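Local structure of exotoxin type A precursor (allele 1) (Streptococcus pyogenes phage T12, 1FNU) at residues Q19-L24 and P190-S195; E112-I117 and D132-K137; K138-Q143 and E205-K210. The protein probably acts as a secreted pyrogenic superantigen toxin that, as in its staphylococcal and streptococcal relatives, links MHC class II molecules to T-cell receptors. All blocks are in the same frame, centred on the assembly; numbering follows the deposited sequence.

In the fold
Helix 19-26, near the N terminus, opens the longest loop: contact 1 closes it only at 190-195, bringing the start of the chain onto the beta-grasp part of the protein. Nested inside that loop is contact 2, which pairs strands 110-123 and 126-135 as a hairpin at the sheet edge. Contact 3 opens directly after the hairpin, at 138-143, and closes at 205-210, tying the start of helix 142-157 to that late segment; it ends past the second segment of contact 1, so contacts 1 and 3 cross along the chain. Contacts 2 and 3 touch, with centres about 11 Å apart, while contact 1 lies on the opposite side of the chain's centre.

Contact 1: Q19-L24 and P190-S195; sequences QNIYFL and PEFTQS
Ile21 and Phe192 supply the apolar part of the contact, meeting at a slant: Ile21 CD1 comes within 3.6 Å of Phe192 CE2, and its CG1 lies 3.9 Å from Phe192 CZ. Asn20 CB approaches the same end of the ring, 4.0 Å from Phe192 CZ. The ring points at the helix because Phe192 CG sits between its own backbone N and carbonyl carbon (chi1 69°). A second patch forms one turn along, where the branched end of Leu24 crosses the chain of Gln194, with Leu24 CD2 3.8 Å from Gln194 CD.

One water carries a polar bridge between the segments. It accepts from Asn20 ND2 at 3.0 Å and donates to Phe192 O at 3.1 Å, so it joins the helix side chain to the loop backbone. The same water stands 3.3 Å above one face of the Phe192 ring, displaced toward the rim.

Around these pairs, Phe192 also packs on Val15 and Ile21 on Tyr160. Thr193 N-caps helix 194-197 through Lys196 N. The third subunit adds Glu94, which accepts from Gln194 N, and Arg95, in a cation-pi pair with Phe23.

All five touching residues are buried. Helix 19-26 thus seats on the loop and first turn of helix 194-197, joining the N-terminal helix to the beta-grasp part, as expected of the two-domain fold of staphylococcal and streptococcal superantigens.

Contact 2: E112-I117 and D132-K137; sequences EIPKKI and DIETNK
The antiparallel hairpin of strands 110-123 and 126-135, at one edge of the beta-grasp sheet with 126-135 outermost within the chain, pairs Lys115 with Thr135 and Ile117 with Ile133 as hydrogen-bonded pairs. The strand axes run at 153° to each other. Lys115 N gives to Thr135 O at 2.9 Å, and Thr135 N returns a longer bond to Lys115 O at 3.2 Å. At the inner pair the bond from Ile117 N to Ile133 O is 2.9 Å and nearly straight (172°), with Ile133 N answering to Ile117 O at 3.1 Å.

Between these lies the non-hydrogen-bonded pair Lys116 and Glu134, whose side chains run alongside each other, CG to CG 3.9 Å. Glu134 extends beyond CG, and this lays OE2 next to the Pro114 ring, whose CG also lies 3.4 Å from Asn136 OD1. On the other face Ile117 and Ile133 are buried, both packing on Ile214. At the end of strand 126-135, Thr135 OG1 takes Lys137 N at 3.1 Å in an ST turn and also bonds Glu144.

Lys116 NZ stays 5.1 Å from Asp132 OD2, so any attraction there is probably diffuse; backbone bonds and the buried isoleucines do the specific holding.

Contact 3: K138-Q143 and E205-K210; sequences KMVTAQ and ETLDNK. Unlike the reference sequence in segment 205-210: Asn209 (reference Ser), Lys210 (reference Asn).
Over one face of the peptide joining Leu207 to Asp208 lies the Met139 methyl, CE 3.4 Å from Asp208 N, folded there by bends at chi2 (-59°) and chi3 (-62°). Asp208 CB lies beside Met139 SD, and Thr206 CG2 continues this side, 3.6 Å from Met139 CB. A second flat group, the Asp208 carboxylate, is approached from above its plane, about 40° out of it, by Lys210 N of the same segment at 3.0 Å from Asp208 OD1, which makes an Asx turn.

Strands 139-141 and 206-208 form a two-stranded antiparallel ribbon in the beta-grasp part, strand 139-141 of which runs directly into helix 142-157. At its centre Val140 N bonds Leu207 O at 3.0 Å and Leu207 N bonds Val140 O at 2.9 Å. The buried side carries Val140 and Leu207, which pack at an angle, Val140 CG2 3.8 Å from Leu207 CD1, while Phe182 backs Leu207.

At the helix start, Thr141 N-caps through Glu144 N. Ala142 N reaches back across the ribbon to Glu205 O at 2.9 Å, and that oxygen also receives a bond from a water at 2.7 Å, which in turn accepts from Gln143 N.

Contact 1: Q19-L24 and P190-S195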
# COMPACT_ATOMS: atom_id res chain seq x y z
N GLN A 19 -3.59 1.75 -22.17
CA GLN A 19 -2.54 0.78 -22.32
C GLN A 19 -2.61 -0.31 -21.19
O GLN A 19 -2.19 -1.44 -21.44
CB GLN A 19 -1.14 1.45 -22.31
CG GLN A 19 -0.74 1.95 -20.90
CD GLN A 19 -1.09 3.40 -20.72
OE1 GLN A 19 -1.87 3.97 -21.50
NE2 GLN A 19 -0.53 4.03 -19.69
N ASN A 20 -3.10 0.07 -20.00
CA ASN A 20 -3.21 -0.86 -18.84
C ASN A 20 -4.27 -1.97 -19.06
O ASN A 20 -4.21 -2.97 -18.36
CB ASN A 20 -3.46 -0.11 -17.50
CG ASN A 20 -2.23 0.75 -17.11
OD1 ASN A 20 -1.15 0.47 -17.57
ND2 ASN A 20 -2.42 1.77 -16.29
N ILE A 21 -5.20 -1.79 -20.02
CA ILE A 21 -6.15 -2.87 -20.41
C ILE A 21 -5.32 -3.66 -21.46
O ILE A 21 -5.26 -4.88 -21.42
CB ILE A 21 -7.41 -2.31 -21.03
CG1 ILE A 21 -8.16 -1.45 -20.02
CG2 ILE A 21 -8.34 -3.46 -21.57
CD1 ILE A 21 -8.66 -2.22 -18.75
N TYR A 22 -4.66 -2.95 -22.37
CA TYR A 22 -3.79 -3.59 -23.38
C TYR A 22 -2.79 -4.63 -22.78
O TYR A 22 -2.64 -5.74 -23.30
CB TYR A 22 -2.95 -2.53 -24.17
CG TYR A 22 -1.80 -3.14 -25.04
CD1 TYR A 22 -2.07 -3.86 -26.24
CD2 TYR A 22 -0.46 -3.07 -24.62
CE1 TYR A 22 -1.07 -4.46 -26.96
CE2 TYR A 22 0.59 -3.70 -25.36
CZ TYR A 22 0.27 -4.39 -26.53
OH TYR A 22 1.29 -4.98 -27.31
N PHE A 23 -2.05 -4.27 -21.72
CA PHE A 23 -1.07 -5.24 -21.22
C PHE A 23 -1.70 -6.49 -20.54
O PHE A 23 -1.05 -7.52 -20.50
CB PHE A 23 -0.07 -4.51 -20.27
CG PHE A 23 0.91 -3.61 -20.99
CD1 PHE A 23 1.99 -4.17 -21.68
CD2 PHE A 23 0.77 -2.19 -20.92
CE1 PHE A 23 2.96 -3.35 -22.30
CE2 PHE A 23 1.69 -1.34 -21.52
CZ PHE A 23 2.82 -1.92 -22.23
N LEU A 24 -2.95 -6.38 -20.09
CA LEU A 24 -3.67 -7.48 -19.45
C LEU A 24 -4.03 -8.55 -20.52
O LEU A 24 -3.91 -9.74 -20.32
CB LEU A 24 -4.99 -6.99 -18.83
CG LEU A 24 -5.05 -5.99 -17.65
CD1 LEU A 24 -6.53 -5.63 -17.31
CD2 LEU A 24 -4.24 -6.58 -16.44
N PRO A 190 -13.34 6.04 -17.31
CA PRO A 190 -12.20 6.89 -17.67
C PRO A 190 -10.94 6.81 -16.82
O PRO A 190 -9.87 6.63 -17.35
CB PRO A 190 -12.87 8.27 -17.75
CG PRO A 190 -14.26 7.94 -18.20
CD PRO A 190 -14.53 6.87 -17.14
N GLU A 191 -11.07 6.96 -15.50
CA GLU A 191 -9.95 6.82 -14.60
C GLU A 191 -10.28 5.54 -13.82
O GLU A 191 -11.31 5.44 -13.08
CB GLU A 191 -9.84 8.05 -13.71
CG GLU A 191 -9.61 9.29 -14.55
CD GLU A 191 -10.74 10.32 -14.31
OE1 GLU A 191 -10.76 11.00 -13.18
OE2 GLU A 191 -11.64 10.42 -15.25
N PHE A 192 -9.41 4.56 -13.99
CA PHE A 192 -9.67 3.22 -13.42
C PHE A 192 -8.42 2.56 -12.92
O PHE A 192 -7.30 3.11 -13.04
CB PHE A 192 -10.27 2.29 -14.53
CG PHE A 192 -9.29 1.94 -15.62
CD1 PHE A 192 -8.86 2.90 -16.54
CD2 PHE A 192 -8.64 0.64 -15.64
CE1 PHE A 192 -7.84 2.65 -17.45
CE2 PHE A 192 -7.59 0.37 -16.56
CZ PHE A 192 -7.16 1.39 -17.49
N THR A 193 -8.60 1.39 -12.32
CA THR A 193 -7.43 0.58 -11.97
C THR A 193 -7.77 -0.80 -12.49
O THR A 193 -8.98 -1.22 -12.59
CB THR A 193 -7.15 0.42 -10.41
OG1 THR A 193 -8.30 -0.17 -9.80
CG2 THR A 193 -6.79 1.72 -9.78
N GLN A 194 -6.72 -1.52 -12.81
CA GLN A 194 -6.85 -2.89 -13.31
C GLN A 194 -7.63 -3.80 -12.30
O GLN A 194 -8.51 -4.65 -12.67
CB GLN A 194 -5.44 -3.44 -13.58
CG GLN A 194 -4.78 -2.90 -14.82
CD GLN A 194 -3.27 -3.26 -14.84
OE1 GLN A 194 -2.62 -3.40 -15.90
NE2 GLN A 194 -2.72 -3.41 -13.65
N SER A 195 -7.34 -3.58 -11.03
CA SER A 195 -7.94 -4.34 -9.94
C SER A 195 -9.47 -4.18 -9.93
O SER A 195 -10.19 -5.15 -9.70
CB SER A 195 -7.38 -3.85 -8.59
OG SER A 195 -8.00 -4.55 -7.53
O HOH W 1 -5.12 2.49 -15.12

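Contact 2: E112-I117 and D132-K137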
# COMPACT_ATOMS: atom_id res chain seq x y z
N GLU A 112 -11.15 -34.80 -24.47
CA GLU A 112 -10.11 -35.41 -25.33
C GLU A 112 -9.62 -34.41 -26.39
O GLU A 112 -8.43 -34.14 -26.52
CB GLU A 112 -10.64 -36.67 -26.07
CG GLU A 112 -11.00 -37.92 -25.20
CD GLU A 112 -9.85 -38.48 -24.27
OE1 GLU A 112 -8.68 -38.62 -24.73
OE2 GLU A 112 -10.15 -38.82 -23.10
N ILE A 113 -10.54 -33.85 -27.15
CA ILE A 113 -10.15 -32.90 -28.19
C ILE A 113 -10.71 -31.53 -27.80
O ILE A 113 -11.86 -31.44 -27.37
CB ILE A 113 -10.82 -33.24 -29.53
CG1 ILE A 113 -10.97 -34.76 -29.69
CG2 ILE A 113 -10.00 -32.63 -30.69
CD1 ILE A 113 -11.92 -35.18 -30.85
N PRO A 114 -9.94 -30.44 -27.99
CA PRO A 114 -10.41 -29.09 -27.65
C PRO A 114 -11.79 -28.78 -28.28
O PRO A 114 -12.03 -29.13 -29.43
CB PRO A 114 -9.30 -28.20 -28.23
CG PRO A 114 -8.08 -28.99 -27.97
CD PRO A 114 -8.54 -30.38 -28.48
N LYS A 115 -12.68 -28.13 -27.53
CA LYS A 115 -13.97 -27.79 -28.08
C LYS A 115 -13.63 -26.53 -28.86
O LYS A 115 -12.85 -25.70 -28.40
CB LYS A 115 -14.98 -27.51 -26.95
CG LYS A 115 -16.43 -27.81 -27.31
CD LYS A 115 -16.96 -26.82 -28.35
CE LYS A 115 -17.84 -27.47 -29.44
NZ LYS A 115 -19.27 -27.78 -29.18
N LYS A 116 -14.10 -26.44 -30.08
CA LYS A 116 -13.81 -25.26 -30.87
C LYS A 116 -15.06 -24.41 -30.80
O LYS A 116 -16.16 -24.89 -31.00
CB LYS A 116 -13.41 -25.63 -32.33
CG LYS A 116 -11.92 -26.09 -32.50
CD LYS A 116 -11.30 -25.95 -33.94
CE LYS A 116 -11.80 -27.01 -34.97
NZ LYS A 116 -11.38 -26.73 -36.43
N ILE A 117 -14.91 -23.13 -30.49
CA ILE A 117 -16.11 -22.31 -30.43
C ILE A 117 -15.99 -21.16 -31.41
O ILE A 117 -15.01 -20.38 -31.39
CB ILE A 117 -16.34 -21.81 -28.99
CG1 ILE A 117 -16.35 -23.02 -28.03
CG2 ILE A 117 -17.59 -20.98 -28.92
CD1 ILE A 117 -16.57 -22.63 -26.60
N ASP A 132 -12.25 -18.74 -34.45
CA ASP A 132 -12.40 -19.79 -33.48
C ASP A 132 -11.49 -19.58 -32.25
O ASP A 132 -10.37 -19.11 -32.38
CB ASP A 132 -11.96 -21.16 -34.08
CG ASP A 132 -12.78 -21.60 -35.27
OD1 ASP A 132 -14.01 -21.84 -35.11
OD2 ASP A 132 -12.18 -21.74 -36.38
N ILE A 133 -12.01 -19.92 -31.07
CA ILE A 133 -11.18 -19.95 -29.86
C ILE A 133 -11.38 -21.44 -29.50
O ILE A 133 -12.19 -22.14 -30.14
CB ILE A 133 -11.63 -18.99 -28.72
CG1 ILE A 133 -13.06 -19.29 -28.28
CG2 ILE A 133 -11.58 -17.57 -29.20
CD1 ILE A 133 -13.43 -18.61 -26.98
N GLU A 134 -10.64 -21.92 -28.52
CA GLU A 134 -10.67 -23.33 -28.11
C GLU A 134 -10.44 -23.44 -26.64
O GLU A 134 -9.65 -22.68 -26.11
CB GLU A 134 -9.48 -24.10 -28.65
CG GLU A 134 -9.36 -24.40 -30.06
CD GLU A 134 -8.14 -25.32 -30.22
OE1 GLU A 134 -7.00 -24.85 -30.02
OE2 GLU A 134 -8.34 -26.53 -30.48
N THR A 135 -11.05 -24.45 -26.03
CA THR A 135 -10.85 -24.76 -24.62
C THR A 135 -10.79 -26.28 -24.43
O THR A 135 -11.39 -27.03 -25.21
CB THR A 135 -11.98 -24.21 -23.73
OG1 THR A 135 -11.74 -24.62 -22.39
CG2 THR A 135 -13.37 -24.74 -24.14
N ASN A 136 -10.07 -26.72 -23.41
CA ASN A 136 -9.92 -28.13 -23.05
C ASN A 136 -10.91 -28.50 -21.95
O ASN A 136 -10.97 -29.66 -21.55
CB ASN A 136 -8.50 -28.43 -22.53
CG ASN A 136 -7.38 -28.04 -23.53
OD1 ASN A 136 -7.47 -28.31 -24.72
ND2 ASN A 136 -6.32 -27.44 -23.01
N LYS A 137 -11.70 -27.55 -21.48
CA LYS A 137 -12.68 -27.78 -20.42
C LYS A 137 -14.15 -27.91 -20.82
O LYS A 137 -14.67 -27.17 -21.67
CB LYS A 137 -12.60 -26.66 -19.37
CG LYS A 137 -11.23 -26.49 -18.68
CD LYS A 137 -11.28 -25.32 -17.63
CE LYS A 137 -9.90 -25.01 -17.07
NZ LYS A 137 -9.04 -24.34 -18.10

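Contact 3: K138-Q143 and E205-K210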
# COMPACT_ATOMS: atom_id res chain seq x y z
N LYS A 138 -14.83 -28.85 -20.15
CA LYS A 138 -16.25 -29.08 -20.37
C LYS A 138 -17.01 -27.86 -19.85
O LYS A 138 -17.90 -27.32 -20.53
CB LYS A 138 -16.69 -30.34 -19.62
CG LYS A 138 -15.99 -31.66 -20.15
CD LYS A 138 -16.27 -32.89 -19.24
CE LYS A 138 -15.63 -34.22 -19.67
NZ LYS A 138 -16.24 -35.24 -18.71
N MET A 139 -16.69 -27.47 -18.61
CA MET A 139 -17.26 -26.28 -18.00
C MET A 139 -16.07 -25.29 -17.88
O MET A 139 -15.08 -25.51 -17.12
CB MET A 139 -17.89 -26.57 -16.62
CG MET A 139 -19.14 -27.47 -16.58
SD MET A 139 -20.70 -27.04 -17.47
CE MET A 139 -21.38 -25.49 -16.83
N VAL A 140 -16.17 -24.22 -18.65
CA VAL A 140 -15.08 -23.24 -18.69
C VAL A 140 -15.53 -21.91 -18.15
O VAL A 140 -16.70 -21.56 -18.31
CB VAL A 140 -14.70 -23.01 -20.12
CG1 VAL A 140 -14.25 -24.29 -20.68
CG2 VAL A 140 -15.88 -22.61 -20.90
N THR A 141 -14.64 -21.16 -17.50
CA THR A 141 -15.12 -19.86 -17.05
C THR A 141 -15.27 -18.93 -18.24
O THR A 141 -14.61 -19.10 -19.22
CB THR A 141 -14.19 -19.13 -16.01
OG1 THR A 141 -13.00 -18.70 -16.65
CG2 THR A 141 -13.85 -20.07 -14.83
N ALA A 142 -16.22 -18.00 -18.16
CA ALA A 142 -16.41 -16.98 -19.21
C ALA A 142 -15.01 -16.23 -19.31
O ALA A 142 -14.50 -15.88 -20.41
CB ALA A 142 -17.50 -16.00 -18.75
N GLN A 143 -14.39 -16.02 -18.15
CA GLN A 143 -13.10 -15.38 -18.15
C GLN A 143 -12.13 -16.02 -19.16
O GLN A 143 -11.48 -15.34 -20.01
CB GLN A 143 -12.49 -15.40 -16.71
CG GLN A 143 -11.16 -14.62 -16.61
CD GLN A 143 -10.52 -14.59 -15.26
OE1 GLN A 143 -10.99 -15.20 -14.31
NE2 GLN A 143 -9.40 -13.90 -15.16
N GLU A 205 -18.19 -16.84 -13.14
CA GLU A 205 -19.17 -17.38 -14.09
C GLU A 205 -18.56 -18.48 -15.00
O GLU A 205 -17.52 -18.31 -15.62
CB GLU A 205 -19.76 -16.22 -14.91
CG GLU A 205 -20.76 -16.59 -15.96
CD GLU A 205 -22.09 -17.18 -15.43
OE1 GLU A 205 -22.06 -18.24 -14.69
OE2 GLU A 205 -23.17 -16.59 -15.77
N THR A 206 -19.27 -19.61 -15.05
CA THR A 206 -18.82 -20.79 -15.77
C THR A 206 -19.92 -21.35 -16.70
O THR A 206 -21.09 -21.36 -16.36
CB THR A 206 -18.38 -21.88 -14.69
OG1 THR A 206 -17.32 -21.35 -13.85
CG2 THR A 206 -17.84 -23.15 -15.35
N LEU A 207 -19.56 -21.83 -17.87
CA LEU A 207 -20.61 -22.38 -18.68
C LEU A 207 -20.18 -23.53 -19.47
O LEU A 207 -19.02 -23.82 -19.58
CB LEU A 207 -21.24 -21.34 -19.55
CG LEU A 207 -20.13 -20.42 -20.00
CD1 LEU A 207 -19.43 -21.13 -21.05
CD2 LEU A 207 -20.69 -19.15 -20.48
N ASP A 208 -21.16 -24.23 -20.02
CA ASP A 208 -20.89 -25.44 -20.78
C ASP A 208 -20.30 -25.04 -22.15
O ASP A 208 -20.98 -24.40 -22.95
CB ASP A 208 -22.26 -26.10 -20.85
CG ASP A 208 -22.32 -27.34 -21.74
OD1 ASP A 208 -21.31 -27.65 -22.41
OD2 ASP A 208 -23.46 -27.95 -21.71
N ASN A 209 -19.07 -25.40 -22.44
CA ASN A 209 -18.59 -24.96 -23.72
C ASN A 209 -19.16 -25.60 -24.98
O ASN A 209 -18.93 -25.06 -26.06
CB ASN A 209 -17.09 -25.06 -23.79
CG ASN A 209 -16.62 -26.38 -23.48
OD1 ASN A 209 -17.28 -27.07 -22.76
ND2 ASN A 209 -15.47 -26.77 -23.97
N LYS A 210 -19.90 -26.70 -24.85
CA LYS A 210 -20.44 -27.36 -26.03
C LYS A 210 -21.66 -26.56 -26.43
O LYS A 210 -21.93 -26.40 -27.61
CB LYS A 210 -20.91 -28.81 -25.75
CG LYS A 210 -21.13 -29.70 -27.04
CD LYS A 210 -19.76 -30.00 -27.66
CE LYS A 210 -18.84 -30.77 -26.63
NZ LYS A 210 -17.31 -30.88 -26.88
O HOH W 2 -16.12 -16.02 -15.50